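Local atomic coordinates of acetone carboxylase alpha subunit (Xanthobacter autotrophicus Py2, PDB entry 5M45), a protein that belongs to the hydantoinase B/oxoprolinase family and forms part of a metal-containing assembly of six protein chains. Residues A[25-28]-A[29-32]; A[418-422]-A[423-427]; A[712-715]-A[716-720]. All blocks are in the same frame, centred on the assembly; numbering follows the deposited sequence.

Contact 1. Residues A[25-28]-A[29-32]; sequences KEHR and DRLM
Lys-25 reaches one helical turn forward to Asp-29. Its CG stands opposite the backbone N (chi1 -177°), which lays the chain along the helix flank, and a bend at the last torsion turns NZ inward to form a salt bridge with Asp-29 OD2 at 3.0 Å, using the syn lone pair of that oxygen. NZ is also bridged to Glu-124 on the neighbouring helix 111-124, so the long, flexible lysine joins two acids. Glu-26 contributes its backbone, Arg-30 N donating to Glu-26 O at 3.1 Å.

This bond is one rung of the i to i+4 ladder of helix 24-38, and three more link 25-28 to 29-32. His-27 sits on a buried flank, where Leu-31 CD1 lies over one face of its ring in a CH-pi contact, 4.2 Å from the centroid. The imidazole suits this place because a flat ring can take a methyl on its face and still bond through both nitrogens, NE2 to Tyr-265 and ND1 to Glu-22. Glu-22 also pairs with Arg-30 NE, and the Arg-30 guanidinium stands 70° from the ring plane.

Arg-28 extends straight from CG to NE past Met-32, whose CG lies 3.9 Å above the guanidinium plane; a thin, unbranched thioether chain fits there. At the edge of that group a water accepts from Arg-28 NH1 at 2.9 Å and donates to Asp-29 OD1, bridging opposite charges that do not touch directly.

Contact 2. Residues A[418-422]-A[423-427]; sequences SYFGR and GYLEE
Tyr-419 O gathers the backbone where helix 401-422 gives out, receiving two amides, Gly-423 N at 3.0 Å and Tyr-424 N at 2.9 Å. Gly-423 N also leans on Phe-420 O at 3.3 Å, and all three bonds are weak, as the bent approach of their hydrogens suggests. Gly-423 has phi of 104°, where a CB would be jammed against the carbonyl oxygen of Arg-422, so glycine is the residue called for. The chain then turns sharply about Tyr-424, whose neighbours close a weak bond from Leu-425 N to Gly-423 O, and enters a 3-10 segment.

The side chains fold back on the helix end. Glu-427 CB comes over one face of the Tyr-419 ring, 4.0 Å from its centroid, in a CH-pi contact; the aromatic ring gives this methylene an apolar floor, while the Tyr-419 hydroxyl bonds to Thr-363 and the Glu-427 carboxylate meets a basic and a polar side chain of other protein chains. Leu-425 CD2 presses against Phe-420 CD2 at 3.7 Å, two apolar side chains that need no polar partner in this buried place.

Arg-422 and Tyr-424 run side by side in the same direction. The arginine's extended methylenes pass the ring, CG lying 3.7 Å from Tyr-424 CE2, and its guanidinium is turned 50° from the ring plane. Their polar ends share a water, which accepts from Arg-422 NE and donates to Tyr-424 OH at 2.9 Å. Arg-422 NH1 reaches the carbonyls of Lys-280 and Thr-283, and Tyr-424 OH bonds to the backbone of another protein chain.

The 424-to-419 and 423-to-420 amide bonds with a positive-phi glycine are the pattern of a Schellman motif, here with weak bonds, overlapped by an inverse gamma turn centred on Tyr-424.

Contact 3. Residues A[712-715]-A[716-720]; sequences TQVR and QMFAA
Val-714 and Phe-718 meet in a local contact within the first turns of helix 712-724, which packs on strand 313-324 and also meets another protein chain. Their side chains lie alongside each other, pointing the same way. Val-714 CG1 is opposite its backbone N (chi1 175°), which leans this methyl forward along the helix until it is 3.7 Å from Phe-718 CE2. A branched valine fits because one methyl can meet the ring while the residue still packs on the backbone of the neighbouring chain.

The Phe-718 ring is gripped from more than one direction. Met-717 CE, from the adjacent residue, lies over its centre 3.6 Å above the plane, and the ring of Phe-732 in the following helix meets it at an inclination. Within the segments Phe-718 CD2 also comes to 3.3 Å from Val-714 O. That oxygen receives Phe-718 N at 3.2 Å in a nearly straight bond, 174° at the hydrogen.

Arg-715 and Gln-716 find polar partners beyond the segments. Arg-715 bends at chi3 (-88°) and sends NE back to the carbonyl of Ala-710, just ahead of the helix. Gln-716 backbone N donates to Thr-712 O at 2.9 Å, while its side-chain NE2 reaches Glu-746. Of the apolar residues, Met-717 packs its flexible chain on Ile-315 and His-317 of the strand. Ala-719, whose N bonds to Arg-715 O at 2.9 Å, keeps only a methyl, which rests near that same oxygen.

Together these amide bonds, with a weak one from Met-717 N to Gln-713 O, are the i to i+4 pattern of an alpha-helix opening at Thr-712, here one that packs on a beta-sheet of its own chain and also touches a partner chain.

The three contacts are local and follow one another along the chain, none touching another. The centres of contacts 1 and 2 are about 40 Å apart, those of contacts 1 and 3 about 43 Å, and those of contacts 2 and 3 about 37 Å; even the nearest atoms of contacts 2 and 3 stay about 25 Å apart. Contact 1 neighbours a bound ligand: the Met-32 side chain lies about 4 Å from 3,6,9,12,15-pentaoxaheptadecan-1-ol, and Arg-28 touches Lys-120 of that pocket. The Lys-25 side chain is about 12 Å from a magnesium ion. Contacts 2 and 3 instead meet other protein chains, one at a helix end and the other near a helix start.

Contact 1. Residues A[25-28]-A[29-32]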
loop_
_atom_site.group_PDB
_atom_site.type_symbol
_atom_site.label_atom_id
_atom_site.label_comp_id
_atom_site.label_asym_id
_atom_site.label_seq_id
_atom_site.Cartn_x
_atom_site.Cartn_y
_atom_site.Cartn_z
ATOM N N LYS A 25 15.044 23.889 -10.680
ATOM C CA LYS A 25 16.126 23.835 -9.672
ATOM C C LYS A 25 17.046 25.065 -9.742
ATOM O O LYS A 25 17.393 25.614 -8.703
ATOM C CB LYS A 25 16.951 22.534 -9.790
ATOM C CG LYS A 25 18.034 22.415 -8.706
ATOM C CD LYS A 25 18.642 21.029 -8.615
ATOM C CE LYS A 25 19.947 20.989 -7.799
ATOM N NZ LYS A 25 19.766 21.611 -6.452
ATOM N N GLU A 26 17.415 25.502 -10.954
ATOM C CA GLU A 26 18.232 26.722 -11.138
ATOM C C GLU A 26 17.539 27.937 -10.513
ATOM O O GLU A 26 18.188 28.732 -9.797
ATOM C CB GLU A 26 18.525 26.996 -12.622
ATOM C CG GLU A 26 19.625 26.106 -13.214
ATOM C CD GLU A 26 19.687 26.120 -14.740
ATOM O OE1 GLU A 26 18.801 26.762 -15.378
ATOM O OE2 GLU A 26 20.636 25.468 -15.268
ATOM N N HIS A 27 16.228 28.051 -10.765
ATOM C CA HIS A 27 15.404 29.141 -10.276
ATOM C C HIS A 27 15.354 29.170 -8.729
ATOM O O HIS A 27 15.684 30.170 -8.094
ATOM C CB HIS A 27 13.996 29.001 -10.882
ATOM C CG HIS A 27 13.054 30.130 -10.564
ATOM N ND1 HIS A 27 13.213 31.403 -11.083
ATOM C CD2 HIS A 27 11.917 30.169 -9.833
ATOM C CE1 HIS A 27 12.217 32.168 -10.681
ATOM N NE2 HIS A 27 11.421 31.445 -9.919
ATOM N N ARG A 28 14.954 28.058 -8.134
ATOM C CA ARG A 28 14.905 27.960 -6.668
ATOM C C ARG A 28 16.284 28.173 -6.022
ATOM O O ARG A 28 16.394 28.918 -5.062
ATOM C CB ARG A 28 14.287 26.641 -6.197
ATOM C CG ARG A 28 14.245 26.554 -4.675
ATOM C CD ARG A 28 13.377 25.472 -4.114
ATOM N NE ARG A 28 13.379 25.538 -2.649
ATOM C CZ ARG A 28 14.202 24.867 -1.835
ATOM N NH1 ARG A 28 15.120 24.021 -2.311
ATOM N NH2 ARG A 28 14.111 25.041 -0.523
ATOM N N ASP A 29 17.334 27.539 -6.550
ATOM C CA ASP A 29 18.679 27.695 -5.966
ATOM C C ASP A 29 19.151 29.174 -5.941
ATOM O O ASP A 29 19.770 29.606 -4.950
ATOM C CB ASP A 29 19.717 26.802 -6.661
ATOM C CG ASP A 29 19.549 25.296 -6.344
ATOM O OD1 ASP A 29 18.751 24.878 -5.475
ATOM O OD2 ASP A 29 20.217 24.483 -7.007
ATOM N N ARG A 30 18.854 29.930 -7.013
ATOM C CA ARG A 30 19.197 31.362 -7.111
ATOM C C ARG A 30 18.465 32.143 -6.018
ATOM O O ARG A 30 19.065 32.942 -5.303
ATOM C CB ARG A 30 18.867 31.933 -8.520
ATOM C CG ARG A 30 19.002 33.452 -8.626
ATOM C CD ARG A 30 18.912 34.000 -10.049
ATOM N NE ARG A 30 17.582 33.748 -10.635
ATOM C CZ ARG A 30 16.499 34.522 -10.500
ATOM N NH1 ARG A 30 16.501 35.604 -9.774
ATOM N NH2 ARG A 30 15.367 34.218 -11.147
ATOM N N LEU A 31 17.181 31.874 -5.863
ATOM C CA LEU A 31 16.374 32.543 -4.838
ATOM C C LEU A 31 16.791 32.208 -3.397
ATOM O O LEU A 31 16.821 33.100 -2.536
ATOM C CB LEU A 31 14.891 32.258 -5.052
ATOM C CG LEU A 31 14.300 32.672 -6.409
ATOM C CD1 LEU A 31 12.805 32.315 -6.431
ATOM C CD2 LEU A 31 14.473 34.132 -6.701
ATOM N N MET A 32 17.115 30.949 -3.135
ATOM C CA MET A 32 17.549 30.547 -1.790
ATOM C C MET A 32 18.926 31.154 -1.425
ATOM O O MET A 32 19.149 31.567 -0.276
ATOM C CB MET A 32 17.560 29.011 -1.623
ATOM C CG MET A 32 16.187 28.333 -1.740
ATOM S SD MET A 32 14.903 28.888 -0.577
ATOM C CE MET A 32 14.129 30.192 -1.559
HETATM O O HOH W 1 16.094 23.520 -5.020
#

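Contact 2. Residues A[418-422]-A[423-427]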
loop_
_atom_site.group_PDB
_atom_site.type_symbol
_atom_site.label_atom_id
_atom_site.label_comp_id
_atom_site.label_asym_id
_atom_site.label_seq_id
_atom_site.Cartn_x
_atom_site.Cartn_y
_atom_site.Cartn_z
ATOM N N SER A 418 5.371 37.068 27.099
ATOM C CA SER A 418 5.775 38.338 26.443
ATOM C C SER A 418 4.584 39.314 26.397
ATOM O O SER A 418 4.707 40.478 26.787
ATOM C CB SER A 418 6.382 38.106 25.034
ATOM O OG SER A 418 5.436 37.919 23.986
ATOM N N TYR A 419 3.422 38.804 25.988
ATOM C CA TYR A 419 2.198 39.613 25.920
ATOM C C TYR A 419 1.779 40.146 27.283
ATOM O O TYR A 419 1.428 41.345 27.424
ATOM C CB TYR A 419 1.020 38.809 25.327
ATOM C CG TYR A 419 1.193 38.170 23.951
ATOM C CD1 TYR A 419 2.065 38.682 22.993
ATOM C CD2 TYR A 419 0.420 37.046 23.604
ATOM C CE1 TYR A 419 2.169 38.100 21.717
ATOM C CE2 TYR A 419 0.497 36.466 22.338
ATOM C CZ TYR A 419 1.371 36.989 21.403
ATOM O OH TYR A 419 1.443 36.413 20.166
ATOM N N PHE A 420 1.834 39.279 28.287
ATOM C CA PHE A 420 1.459 39.632 29.655
ATOM C C PHE A 420 2.374 40.700 30.252
ATOM O O PHE A 420 1.892 41.702 30.838
ATOM C CB PHE A 420 1.411 38.378 30.571
ATOM C CG PHE A 420 0.879 38.679 31.928
ATOM C CD1 PHE A 420 1.738 39.176 32.932
ATOM C CD2 PHE A 420 -0.490 38.618 32.184
ATOM C CE1 PHE A 420 1.221 39.551 34.182
ATOM C CE2 PHE A 420 -0.993 38.990 33.427
ATOM C CZ PHE A 420 -0.141 39.424 34.422
ATOM N N GLY A 421 3.681 40.508 30.072
ATOM C CA GLY A 421 4.677 41.473 30.532
ATOM C C GLY A 421 4.535 42.848 29.939
ATOM O O GLY A 421 4.734 43.860 30.633
ATOM N N ARG A 422 4.166 42.903 28.662
ATOM C CA ARG A 422 4.062 44.158 27.937
ATOM C C ARG A 422 2.719 44.858 28.107
ATOM O O ARG A 422 2.621 46.065 27.852
ATOM C CB ARG A 422 4.366 43.937 26.453
ATOM C CG ARG A 422 4.633 45.206 25.677
ATOM C CD ARG A 422 5.406 44.952 24.408
ATOM N NE ARG A 422 5.706 46.186 23.686
ATOM C CZ ARG A 422 6.442 46.242 22.582
ATOM N NH1 ARG A 422 6.984 45.142 22.059
ATOM N NH2 ARG A 422 6.618 47.374 21.963
ATOM N N GLY A 423 1.694 44.125 28.552
ATOM C CA GLY A 423 0.343 44.702 28.747
ATOM C C GLY A 423 -0.694 44.367 27.692
ATOM O O GLY A 423 -1.836 44.842 27.809
ATOM N N TYR A 424 -0.323 43.554 26.685
ATOM C CA TYR A 424 -1.284 43.067 25.671
ATOM C C TYR A 424 -2.062 41.840 26.208
ATOM O O TYR A 424 -2.043 40.756 25.639
ATOM C CB TYR A 424 -0.607 42.840 24.290
ATOM C CG TYR A 424 0.015 44.124 23.767
ATOM C CD1 TYR A 424 -0.781 45.262 23.510
ATOM C CD2 TYR A 424 1.387 44.253 23.584
ATOM C CE1 TYR A 424 -0.209 46.480 23.135
ATOM C CE2 TYR A 424 1.966 45.451 23.197
ATOM C CZ TYR A 424 1.172 46.565 22.983
ATOM O OH TYR A 424 1.755 47.740 22.567
ATOM N N LEU A 425 -2.798 42.068 27.290
ATOM C CA LEU A 425 -3.489 40.988 28.038
ATOM C C LEU A 425 -4.540 40.311 27.174
ATOM O O LEU A 425 -4.795 39.104 27.339
ATOM C CB LEU A 425 -4.175 41.527 29.311
ATOM C CG LEU A 425 -3.344 42.324 30.306
ATOM C CD1 LEU A 425 -4.191 42.619 31.548
ATOM C CD2 LEU A 425 -2.081 41.576 30.654
ATOM N N GLU A 426 -5.142 41.078 26.249
ATOM C CA GLU A 426 -6.131 40.524 25.303
ATOM C C GLU A 426 -5.614 39.347 24.443
ATOM O O GLU A 426 -6.418 38.500 24.030
ATOM C CB GLU A 426 -6.742 41.626 24.415
ATOM C CG GLU A 426 -5.870 42.228 23.323
ATOM C CD GLU A 426 -4.894 43.350 23.763
ATOM O OE1 GLU A 426 -4.674 43.564 24.980
ATOM O OE2 GLU A 426 -4.360 44.075 22.843
ATOM N N GLU A 427 -4.310 39.304 24.190
ATOM C CA GLU A 427 -3.684 38.277 23.344
ATOM C C GLU A 427 -3.234 37.041 24.112
ATOM O O GLU A 427 -2.924 36.022 23.488
ATOM C CB GLU A 427 -2.470 38.837 22.591
ATOM C CG GLU A 427 -2.773 40.030 21.682
ATOM C CD GLU A 427 -3.536 39.685 20.404
ATOM O OE1 GLU A 427 -3.840 38.482 20.151
ATOM O OE2 GLU A 427 -3.826 40.626 19.585
HETATM O O HOH W 2 3.857 48.653 24.395
#

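Contact 3. Residues A[712-715]-A[716-720]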
loop_
_atom_site.group_PDB
_atom_site.type_symbol
_atom_site.label_atom_id
_atom_site.label_comp_id
_atom_site.label_asym_id
_atom_site.label_seq_id
_atom_site.Cartn_x
_atom_site.Cartn_y
_atom_site.Cartn_z
ATOM N N THR A 712 9.048 2.233 34.187
ATOM C CA THR A 712 9.857 2.035 32.981
ATOM C C THR A 712 9.611 3.120 31.933
ATOM O O THR A 712 10.540 3.526 31.237
ATOM C CB THR A 712 9.647 0.653 32.359
ATOM O OG1 THR A 712 8.270 0.466 32.080
ATOM C CG2 THR A 712 10.081 -0.451 33.293
ATOM N N GLN A 713 8.375 3.599 31.839
ATOM C CA GLN A 713 8.043 4.639 30.870
ATOM C C GLN A 713 8.761 5.979 31.153
ATOM O O GLN A 713 9.179 6.642 30.210
ATOM C CB GLN A 713 6.519 4.829 30.714
ATOM C CG GLN A 713 5.765 5.415 31.905
ATOM C CD GLN A 713 5.488 4.450 33.047
ATOM O OE1 GLN A 713 5.801 3.262 33.015
ATOM N NE2 GLN A 713 4.889 4.969 34.086
ATOM N N VAL A 714 8.944 6.338 32.425
ATOM C CA VAL A 714 9.693 7.542 32.782
ATOM C C VAL A 714 11.205 7.377 32.450
ATOM O O VAL A 714 11.832 8.246 31.815
ATOM C CB VAL A 714 9.482 7.909 34.264
ATOM C CG1 VAL A 714 10.362 9.086 34.680
ATOM C CG2 VAL A 714 8.027 8.249 34.528
ATOM N N ARG A 715 11.778 6.247 32.849
ATOM C CA ARG A 715 13.205 5.992 32.569
ATOM C C ARG A 715 13.521 5.890 31.075
ATOM O O ARG A 715 14.562 6.388 30.651
ATOM C CB ARG A 715 13.678 4.764 33.311
ATOM C CG ARG A 715 13.705 5.032 34.807
ATOM C CD ARG A 715 14.251 3.871 35.576
ATOM N NE ARG A 715 13.139 2.980 35.877
ATOM C CZ ARG A 715 13.129 1.679 35.690
ATOM N NH1 ARG A 715 14.177 1.026 35.216
ATOM N NH2 ARG A 715 12.042 1.023 36.011
ATOM N N GLN A 716 12.660 5.250 30.294
ATOM C CA GLN A 716 12.894 5.165 28.845
ATOM C C GLN A 716 12.898 6.561 28.207
ATOM O O GLN A 716 13.767 6.836 27.359
ATOM C CB GLN A 716 11.848 4.276 28.158
ATOM C CG GLN A 716 12.169 3.933 26.717
ATOM C CD GLN A 716 11.842 5.076 25.740
ATOM O OE1 GLN A 716 10.946 5.889 25.986
ATOM N NE2 GLN A 716 12.575 5.127 24.628
ATOM N N MET A 717 11.972 7.424 28.618
ATOM C CA MET A 717 11.904 8.811 28.103
ATOM C C MET A 717 13.213 9.602 28.334
ATOM O O MET A 717 13.782 10.163 27.374
ATOM C CB MET A 717 10.709 9.551 28.708
ATOM C CG MET A 717 10.476 10.951 28.165
ATOM S SD MET A 717 9.446 11.999 29.241
ATOM C CE MET A 717 10.656 12.523 30.498
ATOM N N PHE A 718 13.694 9.612 29.571
ATOM C CA PHE A 718 14.994 10.257 29.871
ATOM C C PHE A 718 16.156 9.592 29.133
ATOM O O PHE A 718 16.960 10.296 28.505
ATOM C CB PHE A 718 15.264 10.326 31.389
ATOM C CG PHE A 718 14.400 11.351 32.111
ATOM C CD1 PHE A 718 14.569 12.717 31.877
ATOM C CD2 PHE A 718 13.406 10.955 32.997
ATOM C CE1 PHE A 718 13.794 13.650 32.546
ATOM C CE2 PHE A 718 12.601 11.885 33.641
ATOM C CZ PHE A 718 12.819 13.240 33.428
ATOM N N ALA A 719 16.226 8.253 29.102
ATOM C CA ALA A 719 17.371 7.612 28.446
ATOM C C ALA A 719 17.462 7.950 26.961
ATOM O O ALA A 719 18.558 8.228 26.457
ATOM C CB ALA A 719 17.367 6.117 28.648
ATOM N N ALA A 720 16.328 7.915 26.267
ATOM C CA ALA A 720 16.305 8.206 24.824
ATOM C C ALA A 720 16.610 9.707 24.547
ATOM O O ALA A 720 17.362 10.031 23.616
ATOM C CB ALA A 720 14.960 7.817 24.226
HETATM O O HOH W 3 9.073 6.647 27.541
#